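Local coordinates for fructose-bisphosphate aldolase (Plasmodium falciparum, PDB 4TR9), which belongs to the class I fructose-bisphosphate aldolases, enzymes built on a TIM-barrel fold, at residues 84-89 / 141-146; 38-43 / 150-155; 134-139 / 182-187. All blocks are in the same frame, centred on the assembly; numbering follows the deposited sequence.

How the interactions relate
Interaction 2 lies inside the barrel, its centre about 7 Å from that of the chain, whereas interactions 1 and 3 lie in the helical layer at about 17 and 18 Å. The chemistry follows this placement: interaction 2 is a salt bridge beside a bound ligand, and the other two are mainly apolar contacts between helices. Helix 136-146 serves both outer contacts, its later turns meeting 84-89 and its first turn meeting 182-187. Interaction 1 is partly buried with an exposed glutamate at its margin; interaction 3 is buried. Both touch interaction 2, through Phe85 packing on Ser42 and through Cys185 packing on Ala151.

Interaction 1: residues 84-89 / 141-146; sequences LFEETL and KEYYKA
Glu86, on the short, weakly bonded helix 86-89, reaches the hydroxyl end of Tyr143 on helix 136-146. The contact belongs to the outer layer of a TIM barrel: 86-89 follows strand 79-84 directly, and helix 136-146 leads into strand 150-157. The Glu86 chain is extended, with CG anti to the backbone N (chi1 179°), and it crosses the tyrosine side chain at about a right angle. Its CG lies 3.9 Å from Tyr143 OH and its OE1 3.8 Å from that hydroxyl, too far for a hydrogen bond, and the carboxylate and ring planes are 64° apart. This part of the contact is therefore loose packing at an exposed margin. Glu142 brings a second carboxylate near, its OE2 5.1 Å from Glu86 OE2, which would probably be mildly unfavourable.

Three residues on, Leu89 carries the apolar part. Its backbone N is bonded to Phe85 O, and its CB points toward 141-146. Val100 of helix 99-105 also packs on this leucine, while Tyr143 reaches Ile112 of strand 109-113, so the pair is buried between helices and barrel. Leu89 CG is 3.8 Å from Ala146 CB. The CD2 methyl touches both residues: it approaches the Tyr143 ring obliquely, 3.6 Å from CD1, and sits 3.7 Å from Ala146 CB.

Interaction 2: residues 38-43 / 150-155; sequences AADEST and FAKWRT. With 38D (N'-[(E)-(2,4-dichlorophenyl)methylidene]-3,4-dihydroxybenzohydrazide), chain K.
A salt bridge joins Asp40 to Lys152 across the inside of the barrel. The two CA atoms are 9.3 Å apart, so the side chains do the bridging, crossing at about a right angle. Lys152 NZ donates to Asp40 OD2 over 3.2 Å, arriving on the syn side and 19° out of the carboxylate plane. The lysine chain is bent at chi2 and chi3 (-140° and 60°), which carries the amine to the aspartate instead of straight out from its strand. Glu195 offers NZ a further, long and weak ion pair.

Polar contacts with the bound 38D, N'-[(E)-(2,4-dichlorophenyl)methylidene]-3,4-dihydroxybenzohydrazide, use the same two groups. Its hydroxyl O07 makes a weak hydrogen bond to Asp40 OD1 at 3.3 Å, and Lys152 NZ comes within 3.0 Å of that O07. The aspartate thus meets the lysine with one oxygen and the ligand hydroxyl with the other. Thr45 OG1 supplies another hydrogen bond to the ligand.

Packing completes the contact. Both Asp40 oxygens lie 3.2 Å from ring carbon C05 of 38D. Arg154, extended from CG to NE, runs past the dihydroxyphenyl group, its CD 3.4 Å from O03 of 38D; N11 of the ligand lies over one face of the guanidinium. Glu197 holds Arg154 NE by a salt bridge. Trp153, between Lys152 and Arg154 in sequence, instead stacks with Tyr181 in helix 168-187.

Strands 35-39 and 150-157 are separated in the sheet by 79-84 and 109-113; Asp40, just after the first, and Lys152 and Arg154 on the second converge on 38D in an interior ligand pocket of the class I aldolase TIM barrel.

Interaction 3: residues 134-139 / 182-187; sequences DGLAER and ASICQQ
Ile184 enters the contact at its branch point, where CB lies 4.0 Å from Leu136 CD2. From there CG2, placed anti to the backbone N by a chi1 of -60°, presses against the backbone of the opposing helix: it is 3.7 Å from Ala137 CA and 3.8 Å from Ala137 CB. The same methyl is 3.9 Å from Leu136 CG. The other branch extends through CG1 (chi2 175°) to CD1, which meets Leu136 CD2 at 3.8 Å.

Helices 136-146 and 168-187 lie in the outer layer of the TIM barrel, preceding and following strand 150-157. The small Ala137 is consistent with their close approach, its CA 6.0 Å from that of Ile184. Leu136 also packs on Val114.

The start of helix 136-146 is pinned by Arg139. Its NH2 donates to Asp134 O over 2.9 Å; the oxygen lies near the guanidinium plane, while the donor stands 30° off the carbonyl plane. Arg139 NH1 bonds to Gly132 O. One guanidinium face lies against Leu136 CA. The CB of Asp134 points away from helix 168-187, and its OD2 forms a salt bridge with Lys116 of the second subunit.

Interaction 1: residues 84-89 / 141-146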
loop_
_atom_site.group_PDB
_atom_site.type_symbol
_atom_site.label_atom_id
_atom_site.label_comp_id
_atom_site.label_asym_id
_atom_site.label_seq_id
_atom_site.Cartn_x
_atom_site.Cartn_y
_atom_site.Cartn_z
ATOM N N LEU A 84 -22.532 -19.992 -17.170
ATOM C CA LEU A 84 -22.735 -20.038 -18.613
ATOM C C LEU A 84 -21.850 -19.042 -19.349
ATOM O O LEU A 84 -21.382 -18.061 -18.770
ATOM C CB LEU A 84 -24.200 -19.760 -18.963
ATOM C CG LEU A 84 -25.295 -20.409 -18.115
ATOM C CD1 LEU A 84 -26.669 -20.082 -18.683
ATOM C CD2 LEU A 84 -25.093 -21.906 -18.024
ATOM N N PHE A 85 -21.622 -19.305 -20.631
ATOM C CA PHE A 85 -21.005 -18.329 -21.517
ATOM C C PHE A 85 -22.107 -17.408 -22.025
ATOM O O PHE A 85 -23.287 -17.750 -21.933
ATOM C CB PHE A 85 -20.276 -19.019 -22.674
ATOM C CG PHE A 85 -19.407 -18.099 -23.485
ATOM C CD1 PHE A 85 -18.182 -17.674 -22.998
ATOM C CD2 PHE A 85 -19.811 -17.667 -24.738
ATOM C CE1 PHE A 85 -17.378 -16.829 -23.742
ATOM C CE2 PHE A 85 -19.011 -16.823 -25.488
ATOM C CZ PHE A 85 -17.794 -16.404 -24.988
ATOM N N GLU A 86 -21.728 -16.245 -22.548
ATOM C CA GLU A 86 -22.698 -15.257 -23.016
ATOM C C GLU A 86 -23.669 -15.837 -24.045
ATOM O O GLU A 86 -24.870 -15.576 -23.991
ATOM C CB GLU A 86 -21.980 -14.043 -23.611
ATOM C CG GLU A 86 -22.921 -12.971 -24.139
ATOM C CD GLU A 86 -22.188 -11.802 -24.765
ATOM O OE1 GLU A 86 -20.949 -11.731 -24.624
ATOM O OE2 GLU A 86 -22.850 -10.954 -25.401
ATOM N N GLU A 87 -23.137 -16.626 -24.973
ATOM C CA GLU A 87 -23.946 -17.257 -26.012
ATOM C C GLU A 87 -25.008 -18.186 -25.432
ATOM O O GLU A 87 -26.175 -18.128 -25.820
ATOM C CB GLU A 87 -23.049 -18.034 -26.975
ATOM C CG GLU A 87 -23.793 -19.014 -27.867
ATOM C CD GLU A 87 -22.858 -19.954 -28.603
ATOM O OE1 GLU A 87 -21.685 -19.582 -28.816
ATOM O OE2 GLU A 87 -23.294 -21.069 -28.959
ATOM N N THR A 88 -24.591 -19.039 -24.502
ATOM C CA THR A 88 -25.472 -20.046 -23.918
ATOM C C THR A 88 -26.633 -19.419 -23.149
ATOM O O THR A 88 -27.743 -19.951 -23.142
ATOM C CB THR A 88 -24.690 -20.985 -22.975
ATOM O OG1 THR A 88 -23.547 -21.510 -23.661
ATOM C CG2 THR A 88 -25.568 -22.136 -22.509
ATOM N N LEU A 89 -26.370 -18.282 -22.511
ATOM C CA LEU A 89 -27.375 -17.591 -21.709
ATOM C C LEU A 89 -28.600 -17.197 -22.535
ATOM O O LEU A 89 -29.729 -17.251 -22.047
ATOM C CB LEU A 89 -26.765 -16.351 -21.052
ATOM C CG LEU A 89 -27.685 -15.528 -20.148
ATOM C CD1 LEU A 89 -28.195 -16.373 -18.993
ATOM C CD2 LEU A 89 -26.963 -14.293 -19.634
ATOM N N LYS A 141 -26.635 -5.748 -15.904
ATOM C CA LYS A 141 -28.066 -5.470 -15.953
ATOM C C LYS A 141 -28.744 -6.334 -17.009
ATOM O O LYS A 141 -29.883 -6.767 -16.837
ATOM C CB LYS A 141 -28.319 -3.989 -16.237
ATOM C CG LYS A 141 -27.793 -3.054 -15.161
ATOM C CD LYS A 141 -28.117 -1.604 -15.481
ATOM C CE LYS A 141 -27.589 -0.672 -14.402
ATOM N NZ LYS A 141 -27.910 0.753 -14.693
ATOM N N GLU A 142 -28.029 -6.580 -18.101
ATOM C CA GLU A 142 -28.523 -7.427 -19.179
ATOM C C GLU A 142 -28.589 -8.887 -18.746
ATOM O O GLU A 142 -29.568 -9.582 -19.017
ATOM C CB GLU A 142 -27.634 -7.286 -20.416
ATOM C CG GLU A 142 -27.984 -8.231 -21.553
ATOM C CD GLU A 142 -26.957 -8.201 -22.669
ATOM O OE1 GLU A 142 -25.953 -7.469 -22.535
ATOM O OE2 GLU A 142 -27.152 -8.910 -23.679
ATOM N N TYR A 143 -27.541 -9.344 -18.067
ATOM C CA TYR A 143 -27.446 -10.733 -17.635
ATOM C C TYR A 143 -28.474 -11.067 -16.557
ATOM O O TYR A 143 -29.033 -12.165 -16.542
ATOM C CB TYR A 143 -26.035 -11.034 -17.125
ATOM C CG TYR A 143 -24.965 -10.945 -18.192
ATOM C CD1 TYR A 143 -25.268 -11.159 -19.529
ATOM C CD2 TYR A 143 -23.650 -10.643 -17.858
ATOM C CE1 TYR A 143 -24.293 -11.079 -20.506
ATOM C CE2 TYR A 143 -22.668 -10.560 -18.829
ATOM C CZ TYR A 143 -22.995 -10.779 -20.150
ATOM O OH TYR A 143 -22.021 -10.697 -21.119
ATOM N N TYR A 144 -28.719 -10.118 -15.659
ATOM C CA TYR A 144 -29.685 -10.313 -14.581
ATOM C C TYR A 144 -31.087 -10.530 -15.132
ATOM O O TYR A 144 -31.807 -11.426 -14.691
ATOM C CB TYR A 144 -29.680 -9.117 -13.626
ATOM C CG TYR A 144 -30.569 -9.298 -12.414
ATOM C CD1 TYR A 144 -30.084 -9.901 -11.260
ATOM C CD2 TYR A 144 -31.889 -8.865 -12.423
ATOM C CE1 TYR A 144 -30.891 -10.069 -10.151
ATOM C CE2 TYR A 144 -32.703 -9.031 -11.318
ATOM C CZ TYR A 144 -32.199 -9.633 -10.185
ATOM O OH TYR A 144 -33.002 -9.800 -9.081
ATOM N N LYS A 145 -31.469 -9.704 -16.102
ATOM C CA LYS A 145 -32.792 -9.791 -16.703
ATOM C C LYS A 145 -32.906 -11.055 -17.549
ATOM O O LYS A 145 -34.006 -11.536 -17.821
ATOM C CB LYS A 145 -33.080 -8.550 -17.550
ATOM C CG LYS A 145 -34.559 -8.227 -17.695
ATOM C CD LYS A 145 -34.773 -6.937 -18.472
ATOM C CE LYS A 145 -34.447 -7.115 -19.945
ATOM N NZ LYS A 145 -35.363 -8.089 -20.601
ATOM N N ALA A 146 -31.760 -11.590 -17.957
ATOM C CA ALA A 146 -31.717 -12.820 -18.736
ATOM C C ALA A 146 -31.887 -14.042 -17.840
ATOM O O ALA A 146 -32.276 -15.113 -18.305
ATOM C CB ALA A 146 -30.414 -12.911 -19.513
#

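Interaction 2: residues 38-43 / 150-155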
loop_
_atom_site.group_PDB
_atom_site.type_symbol
_atom_site.label_atom_id
_atom_site.label_comp_id
_atom_site.label_asym_id
_atom_site.label_seq_id
_atom_site.Cartn_x
_atom_site.Cartn_y
_atom_site.Cartn_z
ATOM N N ALA A 38 -19.068 -25.625 -13.956
ATOM C CA ALA A 38 -18.426 -24.634 -14.811
ATOM C C ALA A 38 -18.550 -25.010 -16.284
ATOM O O ALA A 38 -17.703 -25.720 -16.825
ATOM C CB ALA A 38 -16.963 -24.471 -14.426
ATOM N N ALA A 39 -19.608 -24.529 -16.926
ATOM C CA ALA A 39 -19.834 -24.803 -18.340
ATOM C C ALA A 39 -19.813 -23.515 -19.156
ATOM O O ALA A 39 -20.635 -23.325 -20.054
ATOM C CB ALA A 39 -21.152 -25.535 -18.535
ATOM N N ASP A 40 -18.871 -22.634 -18.838
ATOM C CA ASP A 40 -18.768 -21.345 -19.511
ATOM C C ASP A 40 -17.543 -21.267 -20.415
ATOM O O ASP A 40 -16.834 -20.262 -20.428
ATOM C CB ASP A 40 -18.731 -20.212 -18.484
ATOM C CG ASP A 40 -17.705 -20.447 -17.395
ATOM O OD1 ASP A 40 -17.461 -21.622 -17.050
ATOM O OD2 ASP A 40 -17.143 -19.457 -16.882
ATOM N N GLU A 41 -17.301 -22.332 -21.173
ATOM C CA GLU A 41 -16.184 -22.364 -22.109
ATOM C C GLU A 41 -16.457 -21.457 -23.304
ATOM O O GLU A 41 -17.566 -21.438 -23.836
ATOM C CB GLU A 41 -15.916 -23.793 -22.591
ATOM C CG GLU A 41 -15.533 -24.774 -21.493
ATOM C CD GLU A 41 -16.735 -25.324 -20.748
ATOM O OE1 GLU A 41 -17.874 -25.112 -21.212
ATOM O OE2 GLU A 41 -16.538 -25.970 -19.696
ATOM N N SER A 42 -15.442 -20.707 -23.721
ATOM C CA SER A 42 -15.570 -19.837 -24.884
ATOM C C SER A 42 -15.607 -20.663 -26.166
ATOM O O SER A 42 -15.491 -21.888 -26.127
ATOM C CB SER A 42 -14.422 -18.827 -24.936
ATOM O OG SER A 42 -13.171 -19.476 -25.074
ATOM N N THR A 43 -15.767 -19.986 -27.299
ATOM C CA THR A 43 -15.867 -20.661 -28.588
ATOM C C THR A 43 -14.592 -21.433 -28.921
ATOM O O THR A 43 -14.649 -22.591 -29.333
ATOM C CB THR A 43 -16.161 -19.664 -29.723
ATOM O OG1 THR A 43 -17.332 -18.904 -29.403
ATOM C CG2 THR A 43 -16.382 -20.400 -31.035
ATOM N N PHE A 150 -25.430 -14.801 -10.586
ATOM C CA PHE A 150 -24.048 -14.669 -10.140
ATOM C C PHE A 150 -23.095 -14.650 -11.333
ATOM O O PHE A 150 -23.405 -15.186 -12.395
ATOM C CB PHE A 150 -23.679 -15.791 -9.158
ATOM C CG PHE A 150 -23.567 -17.157 -9.781
ATOM C CD1 PHE A 150 -22.339 -17.646 -10.198
ATOM C CD2 PHE A 150 -24.684 -17.967 -9.918
ATOM C CE1 PHE A 150 -22.229 -18.907 -10.758
ATOM C CE2 PHE A 150 -24.580 -19.230 -10.476
ATOM C CZ PHE A 150 -23.350 -19.699 -10.896
ATOM N N ALA A 151 -21.938 -14.017 -11.154
ATOM C CA ALA A 151 -20.986 -13.847 -12.247
ATOM C C ALA A 151 -19.623 -14.446 -11.917
ATOM O O ALA A 151 -19.361 -14.827 -10.776
ATOM C CB ALA A 151 -20.843 -12.372 -12.592
ATOM N N LYS A 152 -18.758 -14.524 -12.924
ATOM C CA LYS A 152 -17.422 -15.084 -12.744
ATOM C C LYS A 152 -16.373 -14.282 -13.516
ATOM O O LYS A 152 -16.670 -13.684 -14.549
ATOM C CB LYS A 152 -17.396 -16.547 -13.184
ATOM C CG LYS A 152 -16.316 -17.374 -12.506
ATOM C CD LYS A 152 -15.676 -18.333 -13.485
ATOM C CE LYS A 152 -15.048 -17.572 -14.636
ATOM N NZ LYS A 152 -14.389 -18.478 -15.607
ATOM N N TRP A 153 -15.144 -14.288 -13.009
ATOM C CA TRP A 153 -14.062 -13.471 -13.550
ATOM C C TRP A 153 -12.733 -14.145 -13.239
ATOM O O TRP A 153 -12.277 -14.137 -12.095
ATOM C CB TRP A 153 -14.132 -12.060 -12.955
ATOM C CG TRP A 153 -13.017 -11.097 -13.297
ATOM C CD1 TRP A 153 -11.702 -11.198 -12.939
ATOM C CD2 TRP A 153 -13.145 -9.851 -13.995
ATOM N NE1 TRP A 153 -11.000 -10.110 -13.400
ATOM C CE2 TRP A 153 -11.862 -9.268 -14.050
ATOM C CE3 TRP A 153 -14.216 -9.180 -14.597
ATOM C CZ2 TRP A 153 -11.622 -8.044 -14.676
ATOM C CZ3 TRP A 153 -13.976 -7.965 -15.218
ATOM C CH2 TRP A 153 -12.690 -7.409 -15.253
ATOM N N ARG A 154 -12.117 -14.737 -14.256
ATOM C CA ARG A 154 -10.915 -15.543 -14.059
ATOM C C ARG A 154 -9.623 -14.765 -14.287
ATOM O O ARG A 154 -9.415 -14.178 -15.347
ATOM C CB ARG A 154 -10.946 -16.763 -14.981
ATOM C CG ARG A 154 -9.677 -17.601 -14.951
ATOM C CD ARG A 154 -9.834 -18.851 -15.801
ATOM N NE ARG A 154 -8.615 -19.653 -15.845
ATOM C CZ ARG A 154 -7.718 -19.598 -16.824
ATOM N NH1 ARG A 154 -6.638 -20.366 -16.781
ATOM N NH2 ARG A 154 -7.900 -18.774 -17.847
ATOM N N THR A 155 -8.755 -14.774 -13.280
ATOM C CA THR A 155 -7.431 -14.177 -13.396
ATOM C C THR A 155 -6.376 -15.261 -13.208
ATOM O O THR A 155 -6.612 -16.250 -12.513
ATOM C CB THR A 155 -7.217 -13.053 -12.367
ATOM O OG1 THR A 155 -8.440 -12.330 -12.183
ATOM C CG2 THR A 155 -6.134 -12.097 -12.839
HETATM N N12 38D K . -9.302 -20.641 -21.361
HETATM C C13 38D K . -8.302 -21.659 -21.206
HETATM C C15 38D K . -7.374 -20.897 -23.393
HETATM C C17 38D K . -5.051 -21.096 -23.943
HETATM C C20 38D K . -5.829 -21.863 -21.810
HETATM C C01 38D K . -11.655 -21.115 -17.772
HETATM C C02 38D K . -12.382 -21.336 -16.603
HETATM O O03 38D K . -11.737 -21.643 -15.386
HETATM C C04 38D K . -13.768 -21.255 -16.635
HETATM C C05 38D K . -14.420 -20.955 -17.817
HETATM C C06 38D K . -13.700 -20.735 -18.978
HETATM O O07 38D K . -14.529 -21.477 -15.465
HETATM C C08 38D K . -12.324 -20.807 -18.951
HETATM C C09 38D K . -11.563 -20.568 -20.259
HETATM O O10 38D K . -12.170 -20.217 -21.264
HETATM N N11 38D K . -10.142 -20.785 -20.256
HETATM C C14 38D K . -7.126 -21.466 -22.158
HETATM C C16 38D K . -6.335 -20.707 -24.290
HETATM CL CL1 38D K . -3.765 -20.846 -25.088
HETATM C C19 38D K . -4.790 -21.671 -22.711
HETATM CL CL2 38D K . -5.479 -22.589 -20.264
#

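Interaction 3: residues 134-139 / 182-187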
loop_
_atom_site.group_PDB
_atom_site.type_symbol
_atom_site.label_atom_id
_atom_site.label_comp_id
_atom_site.label_asym_id
_atom_site.label_seq_id
_atom_site.Cartn_x
_atom_site.Cartn_y
_atom_site.Cartn_z
ATOM N N ASP A 134 -14.858 -2.469 -18.934
ATOM C CA ASP A 134 -15.568 -1.513 -19.780
ATOM C C ASP A 134 -16.959 -2.019 -20.150
ATOM O O ASP A 134 -17.102 -3.017 -20.856
ATOM C CB ASP A 134 -14.764 -1.218 -21.048
ATOM C CG ASP A 134 -13.391 -0.649 -20.748
ATOM O OD1 ASP A 134 -13.187 -0.141 -19.625
ATOM O OD2 ASP A 134 -12.516 -0.705 -21.636
ATOM N N GLY A 135 -17.981 -1.319 -19.668
ATOM C CA GLY A 135 -19.357 -1.682 -19.951
ATOM C C GLY A 135 -19.827 -2.889 -19.163
ATOM O O GLY A 135 -20.827 -3.516 -19.513
ATOM N N LEU A 136 -19.107 -3.214 -18.093
ATOM C CA LEU A 136 -19.444 -4.363 -17.260
ATOM C C LEU A 136 -20.783 -4.171 -16.558
ATOM O O LEU A 136 -21.596 -5.093 -16.493
ATOM C CB LEU A 136 -18.343 -4.621 -16.228
ATOM C CG LEU A 136 -18.594 -5.767 -15.245
ATOM C CD1 LEU A 136 -18.805 -7.078 -15.987
ATOM C CD2 LEU A 136 -17.450 -5.892 -14.252
ATOM N N ALA A 137 -21.008 -2.969 -16.038
ATOM C CA ALA A 137 -22.245 -2.654 -15.329
ATOM C C ALA A 137 -23.457 -2.775 -16.246
ATOM O O ALA A 137 -24.539 -3.172 -15.812
ATOM C CB ALA A 137 -22.170 -1.258 -14.730
ATOM N N GLU A 138 -23.267 -2.433 -17.516
ATOM C CA GLU A 138 -24.340 -2.518 -18.498
ATOM C C GLU A 138 -24.660 -3.971 -18.830
ATOM O O GLU A 138 -25.821 -4.332 -19.021
ATOM C CB GLU A 138 -23.970 -1.751 -19.771
ATOM C CG GLU A 138 -24.083 -0.236 -19.648
ATOM C CD GLU A 138 -23.066 0.361 -18.693
ATOM O OE1 GLU A 138 -21.960 -0.206 -18.566
ATOM O OE2 GLU A 138 -23.374 1.395 -18.064
ATOM N N ARG A 139 -23.625 -4.803 -18.894
ATOM C CA ARG A 139 -23.806 -6.218 -19.191
ATOM C C ARG A 139 -24.429 -6.953 -18.009
ATOM O O ARG A 139 -25.203 -7.891 -18.192
ATOM C CB ARG A 139 -22.473 -6.867 -19.572
ATOM C CG ARG A 139 -21.850 -6.296 -20.834
ATOM C CD ARG A 139 -20.741 -7.192 -21.362
ATOM N NE ARG A 139 -19.704 -7.436 -20.364
ATOM C CZ ARG A 139 -18.662 -6.637 -20.159
ATOM N NH1 ARG A 139 -17.765 -6.939 -19.230
ATOM N NH2 ARG A 139 -18.517 -5.534 -20.880
ATOM N N ALA A 182 -15.802 -7.286 -8.706
ATOM C CA ALA A 182 -16.702 -7.775 -7.672
ATOM C C ALA A 182 -17.646 -6.681 -7.182
ATOM O O ALA A 182 -18.811 -6.945 -6.888
ATOM C CB ALA A 182 -15.906 -8.351 -6.512
ATOM N N SER A 183 -17.144 -5.452 -7.104
ATOM C CA SER A 183 -17.952 -4.330 -6.637
ATOM C C SER A 183 -19.049 -3.975 -7.635
ATOM O O SER A 183 -20.179 -3.672 -7.250
ATOM C CB SER A 183 -17.068 -3.109 -6.373
ATOM O OG SER A 183 -16.451 -2.658 -7.567
ATOM N N ILE A 184 -18.706 -4.015 -8.919
ATOM C CA ILE A 184 -19.648 -3.690 -9.984
ATOM C C ILE A 184 -20.793 -4.700 -10.034
ATOM O O ILE A 184 -21.954 -4.327 -10.213
ATOM C CB ILE A 184 -18.940 -3.637 -11.354
ATOM C CG1 ILE A 184 -17.841 -2.574 -11.339
ATOM C CG2 ILE A 184 -19.936 -3.349 -12.466
ATOM C CD1 ILE A 184 -17.017 -2.527 -12.606
ATOM N N CYS A 185 -20.460 -5.975 -9.862
ATOM C CA CYS A 185 -21.463 -7.036 -9.871
ATOM C C CYS A 185 -22.444 -6.899 -8.713
ATOM O O CYS A 185 -23.656 -7.009 -8.902
ATOM C CB CYS A 185 -20.791 -8.408 -9.821
ATOM S SG CYS A 185 -19.905 -8.850 -11.328
ATOM N N GLN A 186 -21.915 -6.660 -7.517
ATOM C CA GLN A 186 -22.751 -6.502 -6.332
ATOM C C GLN A 186 -23.660 -5.286 -6.464
ATOM O O GLN A 186 -24.784 -5.282 -5.966
ATOM C CB GLN A 186 -21.885 -6.386 -5.075
ATOM C CG GLN A 186 -21.105 -7.649 -4.754
ATOM C CD GLN A 186 -20.426 -7.597 -3.402
ATOM O OE1 GLN A 186 -20.174 -6.520 -2.861
ATOM N NE2 GLN A 186 -20.132 -8.765 -2.842
ATOM N N GLN A 187 -23.167 -4.258 -7.147
ATOM C CA GLN A 187 -23.951 -3.058 -7.400
ATOM C C GLN A 187 -25.154 -3.380 -8.280
ATOM O O GLN A 187 -26.216 -2.774 -8.146
ATOM C CB GLN A 187 -23.087 -1.982 -8.062
ATOM C CG GLN A 187 -23.769 -0.632 -8.200
ATOM C CD GLN A 187 -22.975 0.337 -9.055
ATOM O OE1 GLN A 187 -22.325 -0.060 -10.023
ATOM N NE2 GLN A 187 -23.022 1.615 -8.699
#